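Local structure of pyruvate kinase (Pyrobaculum aerophilum, 3QTG) at residues A13-K18 / I341-E346. The protein catalyses the last step of glycolysis, making pyruvate and ATP from phosphoenolpyruvate and ADP with the help of a divalent metal ion. Sequence-based numbering, arbitrary orientation.
Sequences ARNLTK and ILMNVE
Asn15 and Met343 hold the nearest pair of CA atoms across residues 13-18 and 341-346, 6.4 Å apart. The first segment is an irregular lead-in to strand 18-22; the second continues from helix 331-343 into a turn, where Val345 N donates to Leu342 O at 3.0 Å. The two meet through side chains in van der Waals contact, with no hydrogen bond between them, a worked example of a flat amide packed against a helix end. The buried amide of Asn15 crosses Leu342 at about a right angle, and Leu342 CB sits over one face of it, almost evenly placed between ND2 (3.6 Å) and OD1 (3.7 Å). ND2 also reaches over the following peptide link, 3.5 Å from Leu342 C, and comes within 3.8 Å of Met343 CG. An alanine here would remove this amide and is likely to open a gap beside Leu342 CB and Met343 CG. Beyond its CB, the two methyls of Leu342 reach Thr17: CD1 stands 3.8 Å from Thr17 O, and both pack against Thr17 CB and CG2. With CG2 anti to the backbone N, Thr17 offers this methyl to the leucine, while its OG1 hydrogen-bonds to Tyr347 OH. At the more open end, the extended chain of Met343 brings CE to 3.8 Å from Ala13 O. Leu342 further touches Ala312 and Leu319; just beyond, Glu346 forms a salt bridge with Arg271 of a second subunit. The arrangement belongs to the closure of a TIM barrel: helix 331-343, following the eighth strand, packs against the entry to the first, at the barrel's N-terminal end and away from the active site, while Lys18 joins strand 318-321 through backbone hydrogen bonding with Leu319.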
loop_
_atom_site.group_PDB
_atom_site.type_symbol
_atom_site.label_atom_id
_atom_site.label_comp_id
_atom_site.label_asym_id
_atom_site.label_seq_id
_atom_site.Cartn_x
_atom_site.Cartn_y
_atom_site.Cartn_z
ATOM N N ALA A 13 -2.824 -13.086 30.071
ATOM C CA ALA A 13 -2.100 -13.789 31.155
ATOM C C ALA A 13 -0.671 -13.302 31.438
ATOM O O ALA A 13 -0.255 -13.242 32.610
ATOM C CB ALA A 13 -2.115 -15.306 30.926
ATOM N N ARG A 14 0.077 -12.975 30.380
ATOM C CA ARG A 14 1.435 -12.431 30.519
ATOM C C ARG A 14 1.570 -11.086 29.810
ATOM O O ARG A 14 1.162 -10.931 28.662
ATOM C CB ARG A 14 2.495 -13.419 30.014
ATOM C CG ARG A 14 3.943 -13.015 30.341
ATOM C CD ARG A 14 4.150 -12.768 31.843
ATOM N NE ARG A 14 4.189 -14.016 32.614
ATOM C CZ ARG A 14 5.274 -14.498 33.223
ATOM N NH1 ARG A 14 6.431 -13.835 33.168
ATOM N NH2 ARG A 14 5.202 -15.650 33.887
ATOM N N ASN A 15 2.147 -10.118 30.515
ATOM C CA ASN A 15 2.211 -8.757 30.007
ATOM C C ASN A 15 3.311 -8.523 28.971
ATOM O O ASN A 15 4.407 -9.094 29.035
ATOM C CB ASN A 15 2.236 -7.713 31.151
ATOM C CG ASN A 15 0.843 -7.444 31.739
ATOM O OD1 ASN A 15 0.687 -7.235 32.948
ATOM N ND2 ASN A 15 -0.177 -7.457 30.882
ATOM N N LEU A 16 2.973 -7.692 27.993
ATOM C CA LEU A 16 3.920 -7.262 26.985
ATOM C C LEU A 16 4.535 -5.976 27.477
ATOM O O LEU A 16 5.746 -5.816 27.410
ATOM C CB LEU A 16 3.225 -7.103 25.642
ATOM C CG LEU A 16 2.468 -8.335 25.103
ATOM C CD1 LEU A 16 1.949 -8.044 23.703
ATOM C CD2 LEU A 16 3.360 -9.572 25.082
ATOM N N THR A 17 3.694 -5.087 28.013
ATOM C CA THR A 17 4.155 -3.891 28.723
ATOM C C THR A 17 4.741 -4.305 30.069
ATOM O O THR A 17 4.113 -5.023 30.836
ATOM C CB THR A 17 3.023 -2.897 28.967
ATOM O OG1 THR A 17 2.298 -2.702 27.749
ATOM C CG2 THR A 17 3.586 -1.561 29.445
ATOM N N LYS A 18 5.958 -3.850 30.334
ATOM C CA LYS A 18 6.649 -4.185 31.568
ATOM C C LYS A 18 6.355 -3.191 32.698
ATOM O O LYS A 18 6.067 -2.021 32.466
ATOM C CB LYS A 18 8.159 -4.349 31.310
ATOM C CG LYS A 18 8.488 -5.406 30.238
ATOM C CD LYS A 18 7.825 -6.744 30.562
ATOM C CE LYS A 18 8.199 -7.813 29.579
ATOM N NZ LYS A 18 9.674 -7.935 29.551
ATOM N N ILE A 341 -4.759 -3.460 34.813
ATOM C CA ILE A 341 -5.057 -2.581 33.657
ATOM C C ILE A 341 -4.347 -3.042 32.392
ATOM O O ILE A 341 -4.930 -3.026 31.312
ATOM C CB ILE A 341 -4.698 -1.088 33.918
ATOM C CG1 ILE A 341 -5.576 -0.505 35.041
ATOM C CG2 ILE A 341 -4.829 -0.246 32.594
ATOM C CD1 ILE A 341 -5.028 0.766 35.691
ATOM N N LEU A 342 -3.087 -3.445 32.535
ATOM C CA LEU A 342 -2.268 -3.872 31.403
ATOM C C LEU A 342 -2.818 -5.131 30.735
ATOM O O LEU A 342 -2.764 -5.274 29.504
ATOM C CB LEU A 342 -0.795 -4.056 31.819
ATOM C CG LEU A 342 -0.070 -2.767 32.238
ATOM C CD1 LEU A 342 1.400 -3.003 32.607
ATOM C CD2 LEU A 342 -0.198 -1.695 31.182
ATOM N N MET A 343 -3.361 -6.035 31.551
ATOM C CA MET A 343 -3.964 -7.260 31.043
ATOM C C MET A 343 -5.157 -6.978 30.138
ATOM O O MET A 343 -5.563 -7.830 29.360
ATOM C CB MET A 343 -4.344 -8.201 32.194
ATOM C CG MET A 343 -3.116 -8.761 32.901
ATOM S SD MET A 343 -3.475 -9.948 34.208
ATOM C CE MET A 343 -1.796 -10.430 34.673
ATOM N N ASN A 344 -5.694 -5.768 30.224
ATOM C CA ASN A 344 -6.820 -5.365 29.385
ATOM C C ASN A 344 -6.421 -4.652 28.100
ATOM O O ASN A 344 -7.262 -4.475 27.219
ATOM C CB ASN A 344 -7.773 -4.461 30.173
ATOM C CG ASN A 344 -8.523 -5.211 31.238
ATOM O OD1 ASN A 344 -9.548 -5.851 30.964
ATOM N ND2 ASN A 344 -8.003 -5.162 32.473
ATOM N N VAL A 345 -5.162 -4.231 28.001
ATOM C CA VAL A 345 -4.719 -3.365 26.899
ATOM C C VAL A 345 -4.851 -4.016 25.507
ATOM O O VAL A 345 -4.481 -5.160 25.311
ATOM C CB VAL A 345 -3.284 -2.789 27.134
ATOM C CG1 VAL A 345 -2.803 -1.997 25.933
ATOM C CG2 VAL A 345 -3.276 -1.878 28.357
ATOM N N GLU A 346 -5.414 -3.286 24.551
ATOM C CA GLU A 346 -5.225 -3.663 23.159
ATOM C C GLU A 346 -4.365 -2.589 22.523
ATOM O O GLU A 346 -4.578 -1.395 22.729
ATOM C CB GLU A 346 -6.548 -3.919 22.418
ATOM C CG GLU A 346 -7.338 -2.690 22.014
ATOM C CD GLU A 346 -8.596 -3.018 21.187
ATOM O OE1 GLU A 346 -9.298 -4.011 21.517
ATOM O OE2 GLU A 346 -8.878 -2.281 20.200
#